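PDB 3GRH: putative acyl-CoA thioester hydrolase YbhC from Escherichia coli K-12, which is a putative thioesterase of the outer membrane that belongs to the pectinesterase family but neither binds pectin nor shows pectinesterase activity. Local coordinates for residues L314-Y319 and D345-G350; R377-N382 and N400-W405; V353-A358 and W405-R410; S341-A346 and V373-P378. One frame throughout, in Å; residues are numbered along the deposited sequence.

Contact 1: L314-Y319 and D345-G350; sequences LSNIYY and DANTNG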
loop_
_atom_site.group_PDB
_atom_site.type_symbol
_atom_site.label_atom_id
_atom_site.label_comp_id
_atom_site.label_asym_id
_atom_site.label_seq_id
_atom_site.Cartn_x
_atom_site.Cartn_y
_atom_site.Cartn_z
ATOM N N LEU A 314 6.571 -6.768 11.626
ATOM C CA LEU A 314 7.090 -7.116 12.911
ATOM C C LEU A 314 7.964 -8.360 12.749
ATOM O O LEU A 314 7.682 -9.225 11.954
ATOM C CB LEU A 314 5.950 -7.444 13.884
ATOM C CG LEU A 314 5.203 -6.204 14.284
ATOM C CD1 LEU A 314 3.860 -6.596 14.917
ATOM C CD2 LEU A 314 6.053 -5.372 15.198
ATOM N N SER A 315 9.026 -8.449 13.546
ATOM C CA SER A 315 10.006 -9.530 13.309
ATOM C C SER A 315 9.477 -10.907 13.650
ATOM O O SER A 315 9.982 -11.905 13.102
ATOM C CB SER A 315 11.277 -9.336 14.133
ATOM O OG SER A 315 12.001 -8.176 13.779
ATOM N N ASN A 316 8.430 -11.010 14.483
ATOM C CA ASN A 316 7.769 -12.262 14.798
ATOM C C ASN A 316 6.693 -12.694 13.814
ATOM O O ASN A 316 6.103 -13.781 13.945
ATOM C CB ASN A 316 7.136 -12.242 16.191
ATOM C CG ASN A 316 6.096 -11.134 16.350
ATOM O OD1 ASN A 316 6.451 -9.986 16.283
ATOM N ND2 ASN A 316 4.795 -11.491 16.500
ATOM N N ILE A 317 6.379 -11.826 12.872
ATOM C CA ILE A 317 5.313 -12.013 11.846
ATOM C C ILE A 317 5.989 -12.375 10.552
ATOM O O ILE A 317 6.991 -11.770 10.150
ATOM C CB ILE A 317 4.436 -10.748 11.685
ATOM C CG1 ILE A 317 3.696 -10.518 13.002
ATOM C CG2 ILE A 317 3.574 -10.776 10.432
ATOM C CD1 ILE A 317 2.660 -11.596 13.352
ATOM N N TYR A 318 5.479 -13.405 9.878
ATOM C CA TYR A 318 6.210 -13.935 8.746
ATOM C C TYR A 318 5.874 -13.303 7.418
ATOM O O TYR A 318 6.608 -13.437 6.452
ATOM C CB TYR A 318 5.991 -15.443 8.657
ATOM C CG TYR A 318 6.617 -16.254 9.763
ATOM C CD1 TYR A 318 7.425 -15.681 10.709
ATOM C CD2 TYR A 318 6.385 -17.599 9.826
ATOM C CE1 TYR A 318 7.991 -16.445 11.772
ATOM C CE2 TYR A 318 6.940 -18.385 10.848
ATOM C CZ TYR A 318 7.742 -17.812 11.798
ATOM O OH TYR A 318 8.280 -18.622 12.819
ATOM N N TYR A 319 4.766 -12.573 7.361
ATOM C CA TYR A 319 4.221 -12.120 6.084
ATOM C C TYR A 319 4.016 -10.683 6.106
ATOM O O TYR A 319 3.266 -10.162 6.956
ATOM C CB TYR A 319 2.910 -12.861 5.725
ATOM C CG TYR A 319 3.134 -14.304 5.581
ATOM C CD1 TYR A 319 3.802 -14.752 4.497
ATOM C CD2 TYR A 319 2.848 -15.223 6.562
ATOM C CE1 TYR A 319 4.120 -16.039 4.338
ATOM C CE2 TYR A 319 3.224 -16.571 6.401
ATOM C CZ TYR A 319 3.863 -16.949 5.268
ATOM O OH TYR A 319 4.232 -18.259 5.004
ATOM N N ASP A 345 10.732 0.557 14.823
ATOM C CA ASP A 345 10.929 0.137 16.173
ATOM C C ASP A 345 11.871 -1.080 16.210
ATOM O O ASP A 345 12.179 -1.657 15.174
ATOM C CB ASP A 345 9.541 -0.110 16.839
ATOM C CG ASP A 345 8.724 -1.196 16.147
ATOM O OD1 ASP A 345 9.371 -2.138 15.669
ATOM O OD2 ASP A 345 7.457 -1.121 16.086
ATOM N N ALA A 346 12.308 -1.491 17.401
ATOM C CA ALA A 346 13.340 -2.525 17.462
ATOM C C ALA A 346 12.850 -3.891 16.993
ATOM O O ALA A 346 13.620 -4.711 16.451
ATOM C CB ALA A 346 13.980 -2.568 18.859
ATOM N N ASN A 347 11.547 -4.108 17.056
ATOM C CA ASN A 347 11.076 -5.422 16.704
ATOM C C ASN A 347 10.532 -5.432 15.296
ATOM O O ASN A 347 9.575 -6.117 15.054
ATOM C CB ASN A 347 10.002 -5.912 17.668
ATOM C CG ASN A 347 9.758 -7.430 17.567
ATOM O OD1 ASN A 347 10.704 -8.231 17.421
ATOM N ND2 ASN A 347 8.480 -7.834 17.654
ATOM N N THR A 348 11.131 -4.689 14.386
ATOM C CA THR A 348 10.696 -4.662 12.979
ATOM C C THR A 348 11.809 -5.268 12.108
ATOM O O THR A 348 12.983 -5.007 12.357
ATOM C CB THR A 348 10.447 -3.210 12.493
ATOM O OG1 THR A 348 9.308 -2.698 13.221
ATOM C CG2 THR A 348 10.205 -3.146 11.006
ATOM N N ASN A 349 11.408 -6.022 11.092
ATOM C CA ASN A 349 12.347 -6.530 10.071
ATOM C C ASN A 349 11.529 -6.715 8.806
ATOM O O ASN A 349 10.910 -7.735 8.592
ATOM C CB ASN A 349 12.977 -7.842 10.527
ATOM C CG ASN A 349 14.076 -8.260 9.644
ATOM O OD1 ASN A 349 14.634 -7.436 8.909
ATOM N ND2 ASN A 349 14.524 -9.498 9.818
ATOM N N GLY A 350 11.381 -5.656 8.002
ATOM C CA GLY A 350 10.395 -5.710 6.970
ATOM C C GLY A 350 10.498 -6.868 6.000
ATOM O O GLY A 350 11.573 -7.205 5.514
HETATM O O HOH W 1 12.621 -11.527 11.338
HETATM O O HOH W 2 14.227 -7.427 14.895
#
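Ser315 keeps OG anti to its carbonyl carbon (chi1 -64°), and this sets the hydroxyl against the Thr348-Asn349 backbone of the neighbouring loop, 3.4 Å from Asn349 CB. In Asn347 the CG stands anti to the backbone N (chi1 -164°), which sends the amide across to Asn316. The two loops belong to a beta-helix, and each leads from one strand to the next. Each makes a type I turn, Leu314 to Ile317 and Asp345 to Thr348.

Asn347 O is the main acceptor. Ser315 N donates to it over 2.8 Å, from above the carbonyl plane. Leu314 CA lies 3.4 Å from this Asn347 O, and Leu314 CD2 comes to 3.6 Å from the same oxygen. At the exposed end Asn347 ND2 gives a weak bond to Asn316 OD1 (3.3 Å), with the two amide planes almost parallel.

Inside its own turn, Asp345 OD1 takes the Thr348 hydroxyl, while Arg285 pairs with OD2. Asn349 OD1 is bonded to Arg377, and Asn349 ND2 to Tyr401 O. Water fills out the contact: one water also meets this ND2 and joins it to Ser315 O, and another lies 2.6 Å from Ser315 OG and donates to Ala346 O.

Contact 2: R377-N382 and N400-W405; sequences RPFAGN and NYNRMW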
loop_
_atom_site.group_PDB
_atom_site.type_symbol
_atom_site.label_atom_id
_atom_site.label_comp_id
_atom_site.label_asym_id
_atom_site.label_seq_id
_atom_site.Cartn_x
_atom_site.Cartn_y
_atom_site.Cartn_z
ATOM N N ARG A 377 20.220 0.577 9.337
ATOM C CA ARG A 377 20.721 -0.770 9.423
ATOM C C ARG A 377 21.163 -1.250 8.039
ATOM O O ARG A 377 20.371 -1.241 7.089
ATOM C CB ARG A 377 19.643 -1.679 9.947
ATOM C CG ARG A 377 20.060 -3.131 9.927
ATOM C CD ARG A 377 19.036 -4.059 10.545
ATOM N NE ARG A 377 17.659 -3.950 10.023
ATOM C CZ ARG A 377 16.912 -4.953 9.597
ATOM N NH1 ARG A 377 17.407 -6.183 9.501
ATOM N NH2 ARG A 377 15.686 -4.692 9.232
ATOM N N PRO A 378 22.420 -1.623 7.884
ATOM C CA PRO A 378 22.884 -1.979 6.552
ATOM C C PRO A 378 22.131 -3.149 5.954
ATOM O O PRO A 378 21.785 -4.069 6.666
ATOM C CB PRO A 378 24.349 -2.345 6.796
ATOM C CG PRO A 378 24.711 -1.553 7.977
ATOM C CD PRO A 378 23.532 -1.583 8.864
ATOM N N PHE A 379 21.884 -3.125 4.639
ATOM C CA PHE A 379 21.182 -4.235 4.044
ATOM C C PHE A 379 22.048 -5.477 4.152
ATOM O O PHE A 379 23.279 -5.401 3.923
ATOM C CB PHE A 379 20.853 -4.028 2.589
ATOM C CG PHE A 379 20.203 -5.199 2.006
ATOM C CD1 PHE A 379 18.875 -5.476 2.319
ATOM C CD2 PHE A 379 20.863 -6.054 1.132
ATOM C CE1 PHE A 379 18.225 -6.594 1.794
ATOM C CE2 PHE A 379 20.213 -7.191 0.635
ATOM C CZ PHE A 379 18.896 -7.445 0.946
ATOM N N ALA A 380 21.443 -6.599 4.525
ATOM C CA ALA A 380 22.162 -7.884 4.652
ATOM C C ALA A 380 21.317 -8.997 4.161
ATOM O O ALA A 380 20.329 -9.349 4.771
ATOM C CB ALA A 380 22.500 -8.138 6.148
ATOM N N GLY A 381 21.668 -9.546 3.019
ATOM C CA GLY A 381 20.911 -10.588 2.419
ATOM C C GLY A 381 21.488 -11.917 2.839
ATOM O O GLY A 381 22.708 -12.088 2.894
ATOM N N ASN A 382 20.612 -12.869 3.132
ATOM C CA ASN A 382 21.041 -14.194 3.587
ATOM C C ASN A 382 21.095 -15.186 2.454
ATOM O O ASN A 382 20.102 -15.481 1.826
ATOM C CB ASN A 382 20.061 -14.738 4.598
ATOM C CG ASN A 382 20.522 -15.992 5.264
ATOM O OD1 ASN A 382 21.616 -16.590 4.959
ATOM N ND2 ASN A 382 19.734 -16.412 6.214
ATOM N N ASN A 400 18.977 -11.581 12.011
ATOM C CA ASN A 400 20.313 -11.120 11.671
ATOM C C ASN A 400 20.474 -10.672 10.231
ATOM O O ASN A 400 21.503 -10.068 9.848
ATOM C CB ASN A 400 21.387 -12.144 11.987
ATOM C CG ASN A 400 21.423 -12.535 13.446
ATOM O OD1 ASN A 400 21.334 -13.764 13.786
ATOM N ND2 ASN A 400 21.475 -11.561 14.288
ATOM N N TYR A 401 19.449 -10.961 9.439
ATOM C CA TYR A 401 19.424 -10.582 8.047
ATOM C C TYR A 401 18.113 -9.916 7.685
ATOM O O TYR A 401 17.105 -10.053 8.385
ATOM C CB TYR A 401 19.595 -11.839 7.181
ATOM C CG TYR A 401 20.912 -12.480 7.429
ATOM C CD1 TYR A 401 22.047 -12.068 6.746
ATOM C CD2 TYR A 401 20.997 -13.524 8.269
ATOM C CE1 TYR A 401 23.224 -12.658 6.920
ATOM C CE2 TYR A 401 22.220 -14.115 8.508
ATOM C CZ TYR A 401 23.316 -13.675 7.839
ATOM O OH TYR A 401 24.548 -14.262 8.066
ATOM N N ASN A 402 18.078 -9.291 6.506
ATOM C CA ASN A 402 16.833 -8.754 6.018
ATOM C C ASN A 402 15.968 -9.879 5.447
ATOM O O ASN A 402 16.414 -10.991 5.283
ATOM C CB ASN A 402 17.150 -7.678 4.984
ATOM C CG ASN A 402 17.531 -6.368 5.600
ATOM O OD1 ASN A 402 16.672 -5.545 6.045
ATOM N ND2 ASN A 402 18.811 -6.138 5.703
ATOM N N ARG A 403 14.734 -9.555 5.156
ATOM C CA ARG A 403 13.706 -10.466 4.679
ATOM C C ARG A 403 13.067 -9.926 3.416
ATOM O O ARG A 403 11.866 -9.967 3.216
ATOM C CB ARG A 403 12.645 -10.633 5.771
ATOM C CG ARG A 403 13.144 -11.225 7.020
ATOM C CD ARG A 403 12.037 -11.790 7.880
ATOM N NE ARG A 403 11.168 -10.713 8.383
ATOM C CZ ARG A 403 10.058 -10.887 9.054
ATOM N NH1 ARG A 403 9.641 -12.100 9.235
ATOM N NH2 ARG A 403 9.375 -9.857 9.502
ATOM N N MET A 404 13.930 -9.528 2.496
ATOM C CA MET A 404 13.560 -9.023 1.172
ATOM C C MET A 404 14.116 -9.977 0.102
ATOM O O MET A 404 15.332 -10.190 -0.044
ATOM C CB MET A 404 14.043 -7.547 1.109
ATOM C CG MET A 404 13.499 -6.873 2.281
ATOM S SD MET A 404 14.389 -5.577 2.899
ATOM C CE MET A 404 13.363 -4.511 2.049
ATOM N N TRP A 405 13.183 -10.571 -0.627
ATOM C CA TRP A 405 13.461 -11.698 -1.507
ATOM C C TRP A 405 12.831 -11.618 -2.890
ATOM O O TRP A 405 11.841 -10.918 -3.049
ATOM C CB TRP A 405 12.884 -12.979 -0.921
ATOM C CG TRP A 405 13.079 -13.200 0.549
ATOM C CD1 TRP A 405 12.206 -12.900 1.480
ATOM C CD2 TRP A 405 14.233 -13.754 1.232
ATOM N NE1 TRP A 405 12.689 -13.273 2.740
ATOM C CE2 TRP A 405 13.953 -13.739 2.609
ATOM C CE3 TRP A 405 15.471 -14.224 0.821
ATOM C CZ2 TRP A 405 14.852 -14.228 3.562
ATOM C CZ3 TRP A 405 16.361 -14.699 1.771
ATOM C CH2 TRP A 405 16.066 -14.724 3.093
HETATM O O HOH W 3 17.898 -12.091 3.335
#
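Strand 403-407 is the last strand of a parallel sheet of the beta-helix, and the residues leading into it pack against the loop that follows strand 369-373. One direct backbone bond joins the two: Asn402 N donates to Ala380 O over 2.8 Å, and it is nearly straight (167°). A water adds a second link. It accepts from Asn382 N (2.8 Å) and donates to Asn402 O (2.7 Å).

Tyr401 and Asn382 stack on each other. Asn382 CB sits over one face of the tyrosine ring as a CH-pi contact, 4.0 Å from the Tyr401 centroid. With CG anti to the backbone N (chi1 -172°), the Asn382 amide continues across the ring, 19° from its plane, and its OD1 is held by Gly384 N. Ala380 O lies at the edge of the same ring, and Ala380 CB approaches Tyr401 CD1 to 4.0 Å. An alanine in place of Tyr401 is likely to open a gap beside Ala380 and leave the Asn382 amide without the ring it stacks on.

Asn402 CB packs 3.5 Å from Phe379 CE1. Met404 SD meets the edge of the Phe379 ring, a Met-aromatic contact, with 4.1 Å from SD to CE1. The Asn402 amide lies over one face of the Arg377 guanidinium, whose salt bridge is with Asp343.

Two backbone links, one direct and one through water, thus fix how the chains lie, while ring, amide and sulfur packing holds the rest.

Contact 3: V353-A358 and W405-R410; sequences VIRDSA and WEYNNR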
loop_
_atom_site.group_PDB
_atom_site.type_symbol
_atom_site.label_atom_id
_atom_site.label_comp_id
_atom_site.label_asym_id
_atom_site.label_seq_id
_atom_site.Cartn_x
_atom_site.Cartn_y
_atom_site.Cartn_z
ATOM N N VAL A 353 8.403 -10.139 -0.700
ATOM C CA VAL A 353 8.764 -11.048 -1.791
ATOM C C VAL A 353 8.250 -10.485 -3.092
ATOM O O VAL A 353 7.082 -10.159 -3.188
ATOM C CB VAL A 353 8.181 -12.441 -1.560
ATOM C CG1 VAL A 353 8.323 -13.329 -2.756
ATOM C CG2 VAL A 353 8.811 -13.122 -0.363
ATOM N N ILE A 354 9.099 -10.379 -4.083
ATOM C CA ILE A 354 8.715 -10.033 -5.432
ATOM C C ILE A 354 8.920 -11.234 -6.301
ATOM O O ILE A 354 10.029 -11.757 -6.383
ATOM C CB ILE A 354 9.533 -8.835 -5.960
ATOM C CG1 ILE A 354 9.318 -7.595 -5.145
ATOM C CG2 ILE A 354 9.083 -8.513 -7.436
ATOM C CD1 ILE A 354 10.296 -6.447 -5.554
ATOM N N ARG A 355 7.826 -11.755 -6.852
ATOM C CA ARG A 355 7.851 -12.985 -7.644
ATOM C C ARG A 355 7.148 -12.889 -8.949
ATOM O O ARG A 355 6.183 -12.156 -9.093
ATOM C CB ARG A 355 7.331 -14.193 -6.877
ATOM C CG ARG A 355 5.947 -14.076 -6.410
ATOM C CD ARG A 355 5.519 -15.319 -5.592
ATOM N NE ARG A 355 5.536 -16.534 -6.424
ATOM C CZ ARG A 355 5.575 -17.782 -5.954
ATOM N NH1 ARG A 355 5.475 -18.061 -4.691
ATOM N NH2 ARG A 355 5.572 -18.768 -6.873
ATOM N N ASP A 356 7.638 -13.629 -9.915
ATOM C CA ASP A 356 6.962 -13.758 -11.168
ATOM C C ASP A 356 6.626 -12.399 -11.868
ATOM O O ASP A 356 5.594 -12.262 -12.552
ATOM C CB ASP A 356 5.685 -14.601 -11.006
ATOM C CG ASP A 356 5.928 -15.915 -10.283
ATOM O OD1 ASP A 356 6.823 -16.678 -10.714
ATOM O OD2 ASP A 356 5.198 -16.197 -9.258
ATOM N N SER A 357 7.504 -11.434 -11.674
ATOM C CA SER A 357 7.297 -10.075 -12.059
ATOM C C SER A 357 8.319 -9.569 -13.055
ATOM O O SER A 357 9.413 -10.083 -13.158
ATOM C CB SER A 357 7.289 -9.184 -10.828
ATOM O OG SER A 357 6.097 -9.454 -10.064
ATOM N N ALA A 358 7.938 -8.551 -13.820
ATOM C CA ALA A 358 8.817 -7.961 -14.819
ATOM C C ALA A 358 9.462 -6.742 -14.136
ATOM O O ALA A 358 8.738 -5.868 -13.667
ATOM C CB ALA A 358 8.009 -7.503 -16.048
ATOM N N TRP A 405 13.183 -10.571 -0.627
ATOM C CA TRP A 405 13.461 -11.698 -1.507
ATOM C C TRP A 405 12.831 -11.618 -2.890
ATOM O O TRP A 405 11.841 -10.918 -3.049
ATOM C CB TRP A 405 12.884 -12.979 -0.921
ATOM C CG TRP A 405 13.079 -13.200 0.549
ATOM C CD1 TRP A 405 12.206 -12.900 1.480
ATOM C CD2 TRP A 405 14.233 -13.754 1.232
ATOM N NE1 TRP A 405 12.689 -13.273 2.740
ATOM C CE2 TRP A 405 13.953 -13.739 2.609
ATOM C CE3 TRP A 405 15.471 -14.224 0.821
ATOM C CZ2 TRP A 405 14.852 -14.228 3.562
ATOM C CZ3 TRP A 405 16.361 -14.699 1.771
ATOM C CH2 TRP A 405 16.066 -14.724 3.093
ATOM N N GLU A 406 13.461 -12.305 -3.862
ATOM C CA GLU A 406 12.940 -12.394 -5.197
ATOM C C GLU A 406 12.850 -13.820 -5.603
ATOM O O GLU A 406 13.573 -14.658 -5.110
ATOM C CB GLU A 406 13.828 -11.696 -6.157
ATOM C CG GLU A 406 13.774 -10.183 -6.028
ATOM C CD GLU A 406 14.642 -9.574 -7.007
ATOM O OE1 GLU A 406 14.314 -9.455 -8.260
ATOM O OE2 GLU A 406 15.761 -9.338 -6.547
ATOM N N TYR A 407 11.926 -14.112 -6.479
ATOM C CA TYR A 407 11.779 -15.430 -7.118
ATOM C C TYR A 407 11.216 -15.352 -8.535
ATOM O O TYR A 407 10.182 -14.723 -8.758
ATOM C CB TYR A 407 10.854 -16.302 -6.288
ATOM C CG TYR A 407 10.599 -17.672 -6.850
ATOM C CD1 TYR A 407 11.588 -18.611 -6.884
ATOM C CD2 TYR A 407 9.327 -18.025 -7.317
ATOM C CE1 TYR A 407 11.358 -19.865 -7.362
ATOM C CE2 TYR A 407 9.111 -19.261 -7.848
ATOM C CZ TYR A 407 10.124 -20.184 -7.820
ATOM O OH TYR A 407 9.876 -21.436 -8.339
ATOM N N ASN A 408 11.966 -15.890 -9.508
ATOM C CA ASN A 408 11.412 -16.034 -10.877
ATOM C C ASN A 408 10.986 -14.709 -11.554
ATOM O O ASN A 408 9.986 -14.639 -12.267
ATOM C CB ASN A 408 10.234 -16.998 -10.844
ATOM C CG ASN A 408 9.948 -17.570 -12.196
ATOM O OD1 ASN A 408 10.870 -17.885 -12.958
ATOM N ND2 ASN A 408 8.664 -17.695 -12.546
ATOM N N ASN A 409 11.798 -13.681 -11.372
ATOM C CA ASN A 409 11.510 -12.403 -12.036
ATOM C C ASN A 409 12.213 -12.350 -13.368
ATOM O O ASN A 409 13.171 -13.098 -13.616
ATOM C CB ASN A 409 11.860 -11.230 -11.165
ATOM C CG ASN A 409 11.096 -11.211 -9.852
ATOM O OD1 ASN A 409 11.663 -10.906 -8.769
ATOM N ND2 ASN A 409 9.827 -11.410 -9.917
ATOM N N ARG A 410 11.748 -11.436 -14.206
ATOM C CA ARG A 410 12.238 -11.272 -15.568
ATOM C C ARG A 410 12.386 -9.796 -15.872
ATOM O O ARG A 410 12.094 -8.944 -15.056
ATOM C CB ARG A 410 11.287 -11.924 -16.535
ATOM C CG ARG A 410 9.946 -11.302 -16.624
ATOM C CD ARG A 410 8.974 -12.190 -17.373
ATOM N NE ARG A 410 7.723 -11.501 -17.635
ATOM C CZ ARG A 410 6.743 -11.449 -16.742
ATOM N NH1 ARG A 410 6.842 -12.112 -15.615
ATOM N NH2 ARG A 410 5.658 -10.755 -16.997
#
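Ile354 fits between Trp405 and Tyr407 in the regular parallel pairing of strands 351-355 and 403-407, the last two of a sheet of the beta-helix. Ile354 N donates to Trp405 O (3.0 Å), and Ile354 O accepts from Tyr407 N (3.0 Å). Asp356 N then continues the pattern to Tyr407 O. The strand segments run 16° apart.

On the face with Val353 and Trp405, Val353 CG2 touches Trp405 CD1 at 3.9 Å. Farther along that face, Arg355 and Tyr407 lie side by side and point the same way. Arg355 CG stands between the backbone N and the carbonyl carbon (chi1 60°), and with a bend at chi3 this brings the guanidinium alongside the Tyr407 ring and NE to Asp356. The guanidinium stands steeply against the ring (77°), and Tyr407 CD2 comes over one guanidinium face. Arg355 NE makes a salt bridge to Asp356 OD2, 2.9 Å, and NH1 reaches Phe48 O. These bonds fix the rotation of the guanidinium.

Both chains bend at the same level. Asp356 and Asn408 each adopt a left-handed backbone conformation, so the two bends lie level with each other. Asn408 ND2 bonds Asp356 OD1 across them at 2.8 Å. Beyond the bend, Arg410 N donates to Ser357 O (2.9 Å). Ala358 CB lies over one face of the Arg410 guanidinium, while Arg410 NH1 gives a weak bond to Asp356 O, 3.3 Å.

The second shell holds these pieces in place. On the other face, Glu406 is paired with Arg37. Helix 42-45 packs on Tyr407 through Ala42 and Ala45. Ser357 OG donates to Arg355 O and accepts from Ser326 N.

Contact 4: S341-A346 and V373-P378; sequences SLDVDA and VISNRP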
loop_
_atom_site.group_PDB
_atom_site.type_symbol
_atom_site.label_atom_id
_atom_site.label_comp_id
_atom_site.label_asym_id
_atom_site.label_seq_id
_atom_site.Cartn_x
_atom_site.Cartn_y
_atom_site.Cartn_z
ATOM N N SER A 341 14.016 -1.679 4.431
ATOM C CA SER A 341 13.154 -1.928 5.567
ATOM C C SER A 341 12.850 -0.637 6.309
ATOM O O SER A 341 13.711 0.235 6.421
ATOM C CB SER A 341 13.851 -2.946 6.511
ATOM O OG SER A 341 13.073 -3.213 7.700
ATOM N N LEU A 342 11.610 -0.503 6.780
ATOM C CA LEU A 342 11.163 0.679 7.523
ATOM C C LEU A 342 11.252 0.317 8.999
ATOM O O LEU A 342 10.317 -0.230 9.575
ATOM C CB LEU A 342 9.715 1.046 7.110
ATOM C CG LEU A 342 8.999 2.207 7.754
ATOM C CD1 LEU A 342 9.811 3.461 7.597
ATOM C CD2 LEU A 342 7.640 2.391 7.105
ATOM N N ASP A 343 12.431 0.603 9.587
ATOM C CA ASP A 343 12.769 0.124 10.924
ATOM C C ASP A 343 12.238 1.106 11.986
ATOM O O ASP A 343 12.964 1.837 12.636
ATOM C CB ASP A 343 14.258 -0.064 11.050
ATOM C CG ASP A 343 14.771 -1.324 10.429
ATOM O OD1 ASP A 343 13.994 -2.126 9.836
ATOM O OD2 ASP A 343 16.015 -1.487 10.561
ATOM N N VAL A 344 10.933 1.086 12.154
ATOM C CA VAL A 344 10.209 2.038 12.992
ATOM C C VAL A 344 10.397 1.796 14.483
ATOM O O VAL A 344 10.278 2.735 15.334
ATOM C CB VAL A 344 8.714 2.051 12.649
ATOM C CG1 VAL A 344 8.464 2.835 11.375
ATOM C CG2 VAL A 344 8.116 0.653 12.554
ATOM N N ASP A 345 10.732 0.557 14.823
ATOM C CA ASP A 345 10.929 0.137 16.173
ATOM C C ASP A 345 11.871 -1.080 16.210
ATOM O O ASP A 345 12.179 -1.657 15.174
ATOM C CB ASP A 345 9.541 -0.110 16.839
ATOM C CG ASP A 345 8.724 -1.196 16.147
ATOM O OD1 ASP A 345 9.371 -2.138 15.669
ATOM O OD2 ASP A 345 7.457 -1.121 16.086
ATOM N N ALA A 346 12.308 -1.491 17.401
ATOM C CA ALA A 346 13.340 -2.525 17.462
ATOM C C ALA A 346 12.850 -3.891 16.993
ATOM O O ALA A 346 13.620 -4.711 16.451
ATOM C CB ALA A 346 13.980 -2.568 18.859
ATOM N N VAL A 373 15.605 2.534 6.571
ATOM C CA VAL A 373 15.330 3.904 6.959
ATOM C C VAL A 373 15.117 3.908 8.476
ATOM O O VAL A 373 14.709 2.902 9.087
ATOM C CB VAL A 373 14.239 4.541 6.105
ATOM C CG1 VAL A 373 13.005 3.812 6.233
ATOM C CG2 VAL A 373 14.054 6.055 6.431
ATOM N N ILE A 374 15.490 5.051 9.069
ATOM C CA ILE A 374 15.335 5.351 10.497
ATOM C C ILE A 374 16.532 4.808 11.256
ATOM O O ILE A 374 17.234 5.551 11.935
ATOM C CB ILE A 374 13.962 4.892 11.109
ATOM C CG1 ILE A 374 12.812 5.679 10.439
ATOM C CG2 ILE A 374 13.918 5.155 12.625
ATOM C CD1 ILE A 374 11.431 5.143 10.743
ATOM N N SER A 375 16.791 3.525 11.124
ATOM C CA SER A 375 17.884 2.919 11.823
ATOM C C SER A 375 19.202 2.870 11.081
ATOM O O SER A 375 20.232 2.662 11.719
ATOM C CB SER A 375 17.547 1.491 12.146
ATOM O OG SER A 375 17.447 0.819 10.902
ATOM N N ASN A 376 19.162 3.068 9.761
ATOM C CA ASN A 376 20.314 2.944 8.891
ATOM C C ASN A 376 20.997 1.607 8.989
ATOM O O ASN A 376 22.144 1.495 8.665
ATOM C CB ASN A 376 21.287 4.092 9.077
ATOM C CG ASN A 376 20.600 5.435 9.027
ATOM O OD1 ASN A 376 19.770 5.674 8.156
ATOM N ND2 ASN A 376 20.987 6.350 9.946
ATOM N N ARG A 377 20.220 0.577 9.337
ATOM C CA ARG A 377 20.721 -0.770 9.423
ATOM C C ARG A 377 21.163 -1.250 8.039
ATOM O O ARG A 377 20.371 -1.241 7.089
ATOM C CB ARG A 377 19.643 -1.679 9.947
ATOM C CG ARG A 377 20.060 -3.131 9.927
ATOM C CD ARG A 377 19.036 -4.059 10.545
ATOM N NE ARG A 377 17.659 -3.950 10.023
ATOM C CZ ARG A 377 16.912 -4.953 9.597
ATOM N NH1 ARG A 377 17.407 -6.183 9.501
ATOM N NH2 ARG A 377 15.686 -4.692 9.232
ATOM N N PRO A 378 22.420 -1.623 7.884
ATOM C CA PRO A 378 22.884 -1.979 6.552
ATOM C C PRO A 378 22.131 -3.149 5.954
ATOM O O PRO A 378 21.785 -4.069 6.666
ATOM C CB PRO A 378 24.349 -2.345 6.796
ATOM C CG PRO A 378 24.711 -1.553 7.977
ATOM C CD PRO A 378 23.532 -1.583 8.864
#
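Next to the predicted nucleophile Asp280, the end of strand 337-342 pairs with the end of strand 369-373 in the beta-helix, and a salt bridge locks the loops that follow. Asp343, at the centre of an inverse gamma turn, is gripped side-on by Arg377. Arg377 NE donates to Asp343 OD2 (3.0 Å) and Arg377 NH2 to Asp343 OD1 (3.1 Å), each on the syn lone pair, with the two flat groups nearly coplanar. Each oxygen also takes a hydroxyl: Ser341 OG donates to Asp343 OD1 (2.6 Å), and Ser375 OG donates to Asp343 OD2 from the anti side (2.7 Å). Four bonds thus hold the buried carboxylate and would probably keep it ionised.

Ser375 OG sits between its backbone N and carbonyl carbon (chi1 66°). There it also accepts from Arg377 N, an ST turn that ties the arginine to the serine. Replacing Asp343 with an alanine would probably leave the Arg377 charge without its mate and the Ser341 and Ser375 hydroxyls without their acceptor.

The backbones are linked by Val373 N to Ser341 O (3.0 Å) and Asp343 N to Val373 O (3.3 Å). Beside them Leu342 CD1 is pressed tightly on Val373 CG1, 3.5 Å, and Ile374 CD1 rests on Leu342 and Val344.

Around this pair, Leu342 bonds through its backbone to Pro311, at the end of strand 307-311. Ser341 OG also accepts from Gly350 N, which leads into strand 351-355.

Contacts 1, 2 and 4 form one cluster, with centres about 11 to 12 Å apart. Arg403 from contact 2 reaches into contact 1, where its NH2 lies 2.8 Å from Asn349 O and its NH1 2.8 Å from Ile317 O. Asn349 OD1 is 3.0 Å from NH2 of Arg377, a residue shared by contacts 2 and 4. Contact 3 shares Trp405 with contact 2 but lies about 24 Å from contact 4, centre to centre. Contact 4 is nearest the presumed active site: the Val373 side chain is about 4 Å from those of both Asp280 and Arg340. The Met404 side chain of contact 2 is about 5 Å from that of Arg340.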